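Local coordinates for foldase protein PrsA (Bacillus subtilis, PDB 4WO7), which catalyses cis-trans isomerisation of peptidyl-proline bonds and assists the extracellular folding of several secreted proteins after their translocation, at residues K138-G143 with E147-E152; E176-A181 with G199-K204. One frame throughout, in Å; residues are numbered along the deposited sequence.

Contact 1: residues K138-G143 with E147-E152; sequences KKLKKG and EDLAKE
Leu149 of helix 146-153 packs against Lys139 and Leu140 at the end of helix 130-142, making a small apolar contact across the short turn between two consecutive helices of the parvulin-type isomerase domain. The evidence is wholly side-chain: no hydrogen bond passes between the segments, the nearest CA atoms, those of Leu140 and Leu149, are 8.0 Å apart, and the summed buried surface is 155 Å².

The isopropyl fork of Leu149 divides the work. Its CD1 methyl meets Leu140, lying 3.5 Å from Leu140 CD2 and 3.6 Å from Leu140 CG. The other methyl, CD2, faces the aliphatic part of Lys139 and sits 3.9 Å from Lys139 CB, while the same methyl is 3.9 Å from Lys139 CD. Leu149 thus reaches over two successive residues of the facing helix. For Lys139, a first torsion of -81° puts CG beside the backbone N and opposite the carbonyl carbon, and the chain then runs extended past the leucine until it bends at its last torsion. CB and CD of Lys139 therefore supply part of the apolar surface, whereas the ammonium group forms a salt bridge with Glu144 in the connection between the helices. Glu152 adds an opposite charge nearby, but Lys139 NZ to Glu152 OE2 is 5.4 Å and no direct bond is made.

The turn itself begins at Gly143, whose positive phi of 126° and backbone bonds to Lys139 O (weak) and Leu140 O define a Schellman motif closing the first helix. The same helix-helix interface is extended by Leu140 on Phe146 and Lys139 on Tyr153; helix 146-153 also meets the sheet, with Leu149 and Ala150 on Ile125 of strand 119-127.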
ATOM      1  N   LYS A 138      19.774  25.830 -27.407  1.00113.96           N
ATOM      2  CA  LYS A 138      20.937  26.018 -28.272  1.00115.26           C
ATOM      3  C   LYS A 138      21.689  24.719 -28.533  1.00113.65           C
ATOM      4  O   LYS A 138      22.223  24.515 -29.622  1.00115.37           O
ATOM      5  CB  LYS A 138      21.911  27.050 -27.693  1.00123.21           C
ATOM      6  CG  LYS A 138      21.457  28.489 -27.835  1.00131.14           C
ATOM      7  CD  LYS A 138      22.431  29.444 -27.171  1.00137.22           C
ATOM      8  CE  LYS A 138      21.942  30.876 -27.277  1.00140.97           C
ATOM      9  NZ  LYS A 138      21.825  31.328 -28.700  1.00139.96           N
ATOM     10  N   LYS A 139      21.710  23.827 -27.552  1.00 99.95           N
ATOM     11  CA  LYS A 139      22.372  22.540 -27.727  1.00 95.39           C
ATOM     12  C   LYS A 139      21.593  21.695 -28.738  1.00 90.23           C
ATOM     13  O   LYS A 139      22.177  20.930 -29.508  1.00 85.70           O
ATOM     14  CB  LYS A 139      22.510  21.833 -26.374  1.00 95.99           C
ATOM     15  CG  LYS A 139      23.704  22.346 -25.578  1.00 90.81           C
ATOM     16  CD  LYS A 139      23.892  21.629 -24.244  1.00 97.01           C
ATOM     17  CE  LYS A 139      25.276  21.881 -23.660  1.00108.60           C
ATOM     18  NZ  LYS A 139      26.321  21.192 -24.461  1.00120.37           N
ATOM     19  N   LEU A 140      20.275  21.858 -28.753  1.00 88.05           N
ATOM     20  CA  LEU A 140      19.449  21.199 -29.756  1.00 87.53           C
ATOM     21  C   LEU A 140      19.775  21.683 -31.163  1.00 92.69           C
ATOM     22  O   LEU A 140      20.003  20.879 -32.065  1.00 89.66           O
ATOM     23  CB  LEU A 140      17.962  21.423 -29.475  1.00 89.47           C
ATOM     24  CG  LEU A 140      17.334  20.541 -28.398  1.00 91.45           C
ATOM     25  CD1 LEU A 140      15.954  21.051 -28.028  1.00 91.86           C
ATOM     26  CD2 LEU A 140      17.256  19.100 -28.883  1.00 91.40           C
ATOM     27  N   LYS A 141      19.782  23.000 -31.344  1.00106.35           N
ATOM     28  CA  LYS A 141      20.020  23.591 -32.655  1.00109.93           C
ATOM     29  C   LYS A 141      21.415  23.266 -33.180  1.00104.13           C
ATOM     30  O   LYS A 141      21.618  23.193 -34.390  1.00104.53           O
ATOM     31  CB  LYS A 141      19.858  25.107 -32.596  1.00117.93           C
ATOM     32  CG  LYS A 141      20.002  25.799 -33.946  1.00134.37           C
ATOM     33  CD  LYS A 141      19.826  27.300 -33.797  1.00146.85           C
ATOM     34  CE  LYS A 141      20.141  28.043 -35.086  1.00156.65           C
ATOM     35  NZ  LYS A 141      19.260  27.579 -36.194  1.00160.97           N
ATOM     36  N   LYS A 142      22.373  23.086 -32.272  1.00 91.63           N
ATOM     37  CA  LYS A 142      23.730  22.705 -32.654  1.00 86.35           C
ATOM     38  C   LYS A 142      23.750  21.270 -33.181  1.00 85.25           C
ATOM     39  O   LYS A 142      24.661  20.880 -33.913  1.00 88.25           O
ATOM     40  CB  LYS A 142      24.703  22.850 -31.471  1.00 83.91           C
ATOM     41  CG  LYS A 142      25.082  24.293 -31.112  1.00 85.79           C
ATOM     42  CD  LYS A 142      26.161  24.357 -30.027  1.00 88.98           C
ATOM     43  CE  LYS A 142      27.544  24.032 -30.582  1.00 99.99           C
ATOM     44  NZ  LYS A 142      28.648  24.340 -29.620  1.00106.36           N
ATOM     45  N   GLY A 143      22.748  20.484 -32.789  1.00 85.51           N
ATOM     46  CA  GLY A 143      22.560  19.146 -33.326  1.00 85.33           C
ATOM     47  C   GLY A 143      22.477  18.032 -32.297  1.00 78.73           C
ATOM     48  O   GLY A 143      22.290  16.869 -32.658  1.00 76.54           O
ATOM     49  N   GLU A 147      16.677  13.204 -26.755  1.00 76.47           N
ATOM     50  CA  GLU A 147      16.669  12.153 -25.741  1.00 74.49           C
ATOM     51  C   GLU A 147      17.905  12.263 -24.856  1.00 72.77           C
ATOM     52  O   GLU A 147      17.828  12.098 -23.637  1.00 77.98           O
ATOM     53  CB  GLU A 147      16.624  10.754 -26.377  1.00 77.33           C
ATOM     54  CG  GLU A 147      15.629  10.568 -27.514  1.00 84.40           C
ATOM     55  CD  GLU A 147      16.134  11.134 -28.833  1.00 96.55           C
ATOM     56  OE1 GLU A 147      15.681  12.234 -29.215  1.00101.98           O
ATOM     57  OE2 GLU A 147      16.992  10.490 -29.477  1.00 97.94           O
ATOM     58  N   ASP A 148      19.042  12.544 -25.484  1.00 71.51           N
ATOM     59  CA  ASP A 148      20.302  12.680 -24.774  1.00 72.29           C
ATOM     60  C   ASP A 148      20.257  13.862 -23.813  1.00 72.48           C
ATOM     61  O   ASP A 148      20.693  13.764 -22.664  1.00 78.90           O
ATOM     62  CB  ASP A 148      21.455  12.851 -25.762  1.00 78.93           C
ATOM     63  CG  ASP A 148      21.596  11.672 -26.707  1.00 88.64           C
ATOM     64  OD1 ASP A 148      20.855  10.683 -26.538  1.00 92.97           O
ATOM     65  OD2 ASP A 148      22.451  11.735 -27.616  1.00 92.15           O
ATOM     66  N   LEU A 149      19.713  14.976 -24.288  1.00 72.63           N
ATOM     67  CA  LEU A 149      19.641  16.192 -23.488  1.00 75.32           C
ATOM     68  C   LEU A 149      18.663  16.082 -22.334  1.00 81.77           C
ATOM     69  O   LEU A 149      18.889  16.651 -21.266  1.00 91.05           O
ATOM     70  CB  LEU A 149      19.234  17.368 -24.368  1.00 80.65           C
ATOM     71  CG  LEU A 149      20.303  17.857 -25.336  1.00 84.02           C
ATOM     72  CD1 LEU A 149      19.696  18.731 -26.414  1.00 86.75           C
ATOM     73  CD2 LEU A 149      21.348  18.630 -24.553  1.00 80.52           C
ATOM     74  N   ALA A 150      17.585  15.339 -22.547  1.00 81.37           N
ATOM     75  CA  ALA A 150      16.619  15.096 -21.492  1.00 83.61           C
ATOM     76  C   ALA A 150      17.280  14.312 -20.365  1.00 89.29           C
ATOM     77  O   ALA A 150      17.036  14.587 -19.190  1.00 95.93           O
ATOM     78  CB  ALA A 150      15.413  14.364 -22.031  1.00 80.81           C
ATOM     79  N   LYS A 151      18.102  13.325 -20.719  1.00 86.81           N
ATOM     80  CA  LYS A 151      18.805  12.552 -19.702  1.00 87.22           C
ATOM     81  C   LYS A 151      19.768  13.445 -18.938  1.00 87.11           C
ATOM     82  O   LYS A 151      19.984  13.245 -17.743  1.00 88.80           O
ATOM     83  CB  LYS A 151      19.572  11.369 -20.301  1.00 84.81           C
ATOM     84  CG  LYS A 151      18.710  10.224 -20.791  1.00 87.27           C
ATOM     85  CD  LYS A 151      19.534   9.201 -21.557  1.00 89.79           C
ATOM     86  CE  LYS A 151      18.672   8.052 -22.052  1.00 95.95           C
ATOM     87  NZ  LYS A 151      17.758   8.439 -23.157  1.00102.52           N
ATOM     88  N   GLU A 152      20.340  14.435 -19.617  1.00 90.77           N
ATOM     89  CA  GLU A 152      21.336  15.291 -18.986  1.00 90.38           C
ATOM     90  C   GLU A 152      20.710  16.401 -18.140  1.00 94.76           C
ATOM     91  O   GLU A 152      21.226  16.722 -17.069  1.00 93.80           O
ATOM     92  CB  GLU A 152      22.257  15.917 -20.037  1.00 93.30           C
ATOM     93  CG  GLU A 152      23.412  16.710 -19.437  1.00105.08           C
ATOM     94  CD  GLU A 152      24.312  17.316 -20.495  1.00116.96           C
ATOM     95  OE1 GLU A 152      24.115  17.002 -21.689  1.00119.10           O
ATOM     96  OE2 GLU A 152      25.216  18.101 -20.135  1.00123.82           O
TER

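Contact 2: residues E176-A181 with G199-K204; sequences ETFSKA and GYHIIK
Helix 176-183 packs on strand 200-207 of the antiparallel parvulin sheet, and Phe178 is the side chain that spans the interface. The axes of the short pieces 176-181 and 200-204 run at 32° to each other and approach to 10.0 Å, a spacing that leaves room for one layer of side chains.

With CG anti to the backbone N (chi1 175°), the Phe178 ring extends to the strand, where it meets two residues that point to the same side. Phe178 CE1 lies 3.2 Å from Ile203 CD1. The Ile203 CG2 branch is 3.8 Å from Phe178 CZ. His201 comes to the neighbouring part of the ring, its ND1 3.4 Å from Phe178 CD1. The two ring planes meet obliquely, at 56°. Ala181, one turn on, adds its CB at 4.2 Å from Ile203 CD1.

Apolar packing dominates, yet His201 also has polar company: Gly199 O lies in its ring plane at the edge, and NE2 makes a weak hydrogen bond with Thr196 OG1. Its ring also meets that of His124, consistent with the paired histidines of parvulin active sites. Around the contact, Ile203 touches Leu185 and Ala122, His201 touches Leu126 and Val194, and strand 119-127 adjoins strand 200-207 through backbone bonds such as Ile202 with Ile125.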
ATOM      1  N   GLU A 176      -2.865  22.410 -17.933  1.00182.40           N
ATOM      2  CA  GLU A 176      -3.463  23.077 -19.089  1.00174.93           C
ATOM      3  C   GLU A 176      -2.474  23.990 -19.796  1.00167.17           C
ATOM      4  O   GLU A 176      -2.617  24.253 -20.986  1.00160.41           O
ATOM      5  CB  GLU A 176      -4.686  23.903 -18.702  1.00174.67           C
ATOM      6  CG  GLU A 176      -5.943  23.098 -18.480  1.00178.05           C
ATOM      7  CD  GLU A 176      -7.146  23.984 -18.235  1.00182.55           C
ATOM      8  OE1 GLU A 176      -7.218  25.071 -18.853  1.00185.70           O
ATOM      9  OE2 GLU A 176      -7.951  23.661 -17.336  1.00182.44           O
ATOM     10  N   THR A 177      -1.473  24.476 -19.070  1.00148.29           N
ATOM     11  CA  THR A 177      -0.470  25.337 -19.683  1.00140.99           C
ATOM     12  C   THR A 177       0.416  24.527 -20.616  1.00130.71           C
ATOM     13  O   THR A 177       0.786  24.989 -21.694  1.00135.08           O
ATOM     14  CB  THR A 177       0.434  26.030 -18.634  1.00136.55           C
ATOM     15  OG1 THR A 177      -0.361  26.580 -17.577  1.00140.48           O
ATOM     16  CG2 THR A 177       1.246  27.137 -19.287  1.00133.62           C
ATOM     17  N   PHE A 178       0.745  23.312 -20.192  1.00128.04           N
ATOM     18  CA  PHE A 178       1.611  22.438 -20.968  1.00114.80           C
ATOM     19  C   PHE A 178       0.916  21.812 -22.172  1.00118.07           C
ATOM     20  O   PHE A 178       1.420  21.880 -23.290  1.00121.48           O
ATOM     21  CB  PHE A 178       2.156  21.320 -20.084  1.00107.55           C
ATOM     22  CG  PHE A 178       2.967  20.315 -20.831  1.00109.05           C
ATOM     23  CD1 PHE A 178       4.321  20.510 -21.017  1.00109.68           C
ATOM     24  CD2 PHE A 178       2.372  19.195 -21.383  1.00113.76           C
ATOM     25  CE1 PHE A 178       5.076  19.592 -21.713  1.00108.30           C
ATOM     26  CE2 PHE A 178       3.120  18.275 -22.088  1.00112.35           C
ATOM     27  CZ  PHE A 178       4.475  18.477 -22.256  1.00107.94           C
ATOM     28  N   SER A 179      -0.250  21.219 -21.936  1.00118.15           N
ATOM     29  CA  SER A 179      -0.954  20.472 -22.976  1.00117.79           C
ATOM     30  C   SER A 179      -1.481  21.365 -24.093  1.00120.52           C
ATOM     31  O   SER A 179      -1.481  20.976 -25.261  1.00118.62           O
ATOM     32  CB  SER A 179      -2.106  19.676 -22.355  1.00118.99           C
ATOM     33  OG  SER A 179      -3.017  20.527 -21.683  1.00125.48           O
ATOM     34  N   LYS A 180      -1.908  22.570 -23.736  1.00124.02           N
ATOM     35  CA  LYS A 180      -2.374  23.536 -24.720  1.00125.63           C
ATOM     36  C   LYS A 180      -1.221  23.846 -25.664  1.00122.40           C
ATOM     37  O   LYS A 180      -1.382  23.860 -26.885  1.00129.78           O
ATOM     38  CB  LYS A 180      -2.863  24.800 -24.021  1.00128.16           C
ATOM     39  CG  LYS A 180      -4.256  24.659 -23.435  1.00135.41           C
ATOM     40  CD  LYS A 180      -4.711  25.931 -22.746  1.00141.40           C
ATOM     41  CE  LYS A 180      -6.144  25.811 -22.265  1.00146.58           C
ATOM     42  NZ  LYS A 180      -6.588  27.046 -21.570  1.00152.12           N
ATOM     43  N   ALA A 181      -0.053  24.083 -25.076  1.00119.73           N
ATOM     44  CA  ALA A 181       1.163  24.357 -25.830  1.00109.85           C
ATOM     45  C   ALA A 181       1.613  23.152 -26.647  1.00102.87           C
ATOM     46  O   ALA A 181       2.128  23.303 -27.755  1.00101.53           O
ATOM     47  CB  ALA A 181       2.273  24.781 -24.883  1.00107.98           C
ATOM     48  N   GLY A 199       8.297  24.447 -13.870  1.00130.12           N
ATOM     49  CA  GLY A 199       9.461  25.147 -14.387  1.00127.30           C
ATOM     50  C   GLY A 199       9.301  25.501 -15.854  1.00130.07           C
ATOM     51  O   GLY A 199       8.219  25.897 -16.291  1.00135.70           O
ATOM     52  N   TYR A 200      10.388  25.356 -16.609  1.00125.37           N
ATOM     53  CA  TYR A 200      10.377  25.559 -18.059  1.00116.87           C
ATOM     54  C   TYR A 200      10.517  24.271 -18.853  1.00105.30           C
ATOM     55  O   TYR A 200      11.327  23.400 -18.537  1.00 96.31           O
ATOM     56  CB  TYR A 200      11.480  26.527 -18.489  1.00115.67           C
ATOM     57  CG  TYR A 200      11.148  27.971 -18.214  1.00117.24           C
ATOM     58  CD1 TYR A 200      11.351  28.537 -16.965  1.00119.60           C
ATOM     59  CD2 TYR A 200      10.617  28.766 -19.217  1.00115.25           C
ATOM     60  CE1 TYR A 200      11.041  29.861 -16.729  1.00120.81           C
ATOM     61  CE2 TYR A 200      10.304  30.084 -18.992  1.00117.91           C
ATOM     62  CZ  TYR A 200      10.513  30.630 -17.748  1.00123.14           C
ATOM     63  OH  TYR A 200      10.192  31.951 -17.531  1.00131.41           O
ATOM     64  N   HIS A 201       9.697  24.179 -19.894  1.00107.54           N
ATOM     65  CA  HIS A 201       9.585  22.980 -20.708  1.00103.65           C
ATOM     66  C   HIS A 201      10.051  23.209 -22.131  1.00101.25           C
ATOM     67  O   HIS A 201       9.791  24.259 -22.720  1.00 99.22           O
ATOM     68  CB  HIS A 201       8.140  22.488 -20.757  1.00105.13           C
ATOM     69  CG  HIS A 201       7.577  22.105 -19.427  1.00104.86           C
ATOM     70  ND1 HIS A 201       7.105  20.841 -19.165  1.00103.14           N
ATOM     71  CD2 HIS A 201       7.411  22.817 -18.287  1.00107.66           C
ATOM     72  CE1 HIS A 201       6.667  20.786 -17.918  1.00104.51           C
ATOM     73  NE2 HIS A 201       6.842  21.971 -17.365  1.00108.32           N
ATOM     74  N   ILE A 202      10.752  22.220 -22.670  1.00 95.81           N
ATOM     75  CA  ILE A 202      10.940  22.115 -24.106  1.00 93.43           C
ATOM     76  C   ILE A 202      10.167  20.887 -24.551  1.00 89.58           C
ATOM     77  O   ILE A 202      10.514  19.766 -24.191  1.00 88.62           O
ATOM     78  CB  ILE A 202      12.418  21.999 -24.510  1.00100.26           C
ATOM     79  CG1 ILE A 202      13.135  23.325 -24.259  1.00111.06           C
ATOM     80  CG2 ILE A 202      12.539  21.662 -25.995  1.00 97.19           C
ATOM     81  CD1 ILE A 202      14.641  23.213 -24.248  1.00116.18           C
ATOM     82  N   ILE A 203       9.127  21.108 -25.347  1.00 85.12           N
ATOM     83  CA  ILE A 203       8.234  20.032 -25.758  1.00 86.15           C
ATOM     84  C   ILE A 203       8.482  19.636 -27.197  1.00 86.90           C
ATOM     85  O   ILE A 203       8.671  20.491 -28.059  1.00 86.78           O
ATOM     86  CB  ILE A 203       6.746  20.408 -25.636  1.00 92.01           C
ATOM     87  CG1 ILE A 203       6.471  21.150 -24.328  1.00 92.80           C
ATOM     88  CG2 ILE A 203       5.894  19.141 -25.722  1.00 94.93           C
ATOM     89  CD1 ILE A 203       5.048  21.652 -24.204  1.00 93.46           C
ATOM     90  N   LYS A 204       8.496  18.329 -27.441  1.00 87.84           N
ATOM     91  CA  LYS A 204       8.585  17.810 -28.796  1.00 87.56           C
ATOM     92  C   LYS A 204       7.391  16.904 -29.046  1.00 85.26           C
ATOM     93  O   LYS A 204       7.268  15.834 -28.454  1.00 83.81           O
ATOM     94  CB  LYS A 204       9.879  17.028 -29.015  1.00 84.89           C
ATOM     95  CG  LYS A 204      10.036  16.489 -30.433  1.00 90.56           C
ATOM     96  CD  LYS A 204      11.365  15.777 -30.625  1.00 96.70           C
ATOM     97  CE  LYS A 204      11.350  14.881 -31.856  1.00112.71           C
ATOM     98  NZ  LYS A 204      12.445  13.869 -31.845  1.00121.22           N
TER

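The two contacts lie on opposite faces of one sheet, with centres about 17 Å apart. Contact 2 is buried and joins a helix to a strand through aromatic and branched aliphatic groups; contact 1 is only partly buried and joins two helices, with a lysine chain supplying part of its apolar surface and its ammonium end turned to a salt bridge with Glu144. Strand 200-207 links them: its alternating side chains send His201 and Ile203 to helix 176-183, while Ile202 points the other way, where its CG2 lies 4.0 Å from Leu140 CD1. Strand 119-127 touches both sides too, through Ile125 for contact 1 and Ala122 and Leu126 for contact 2.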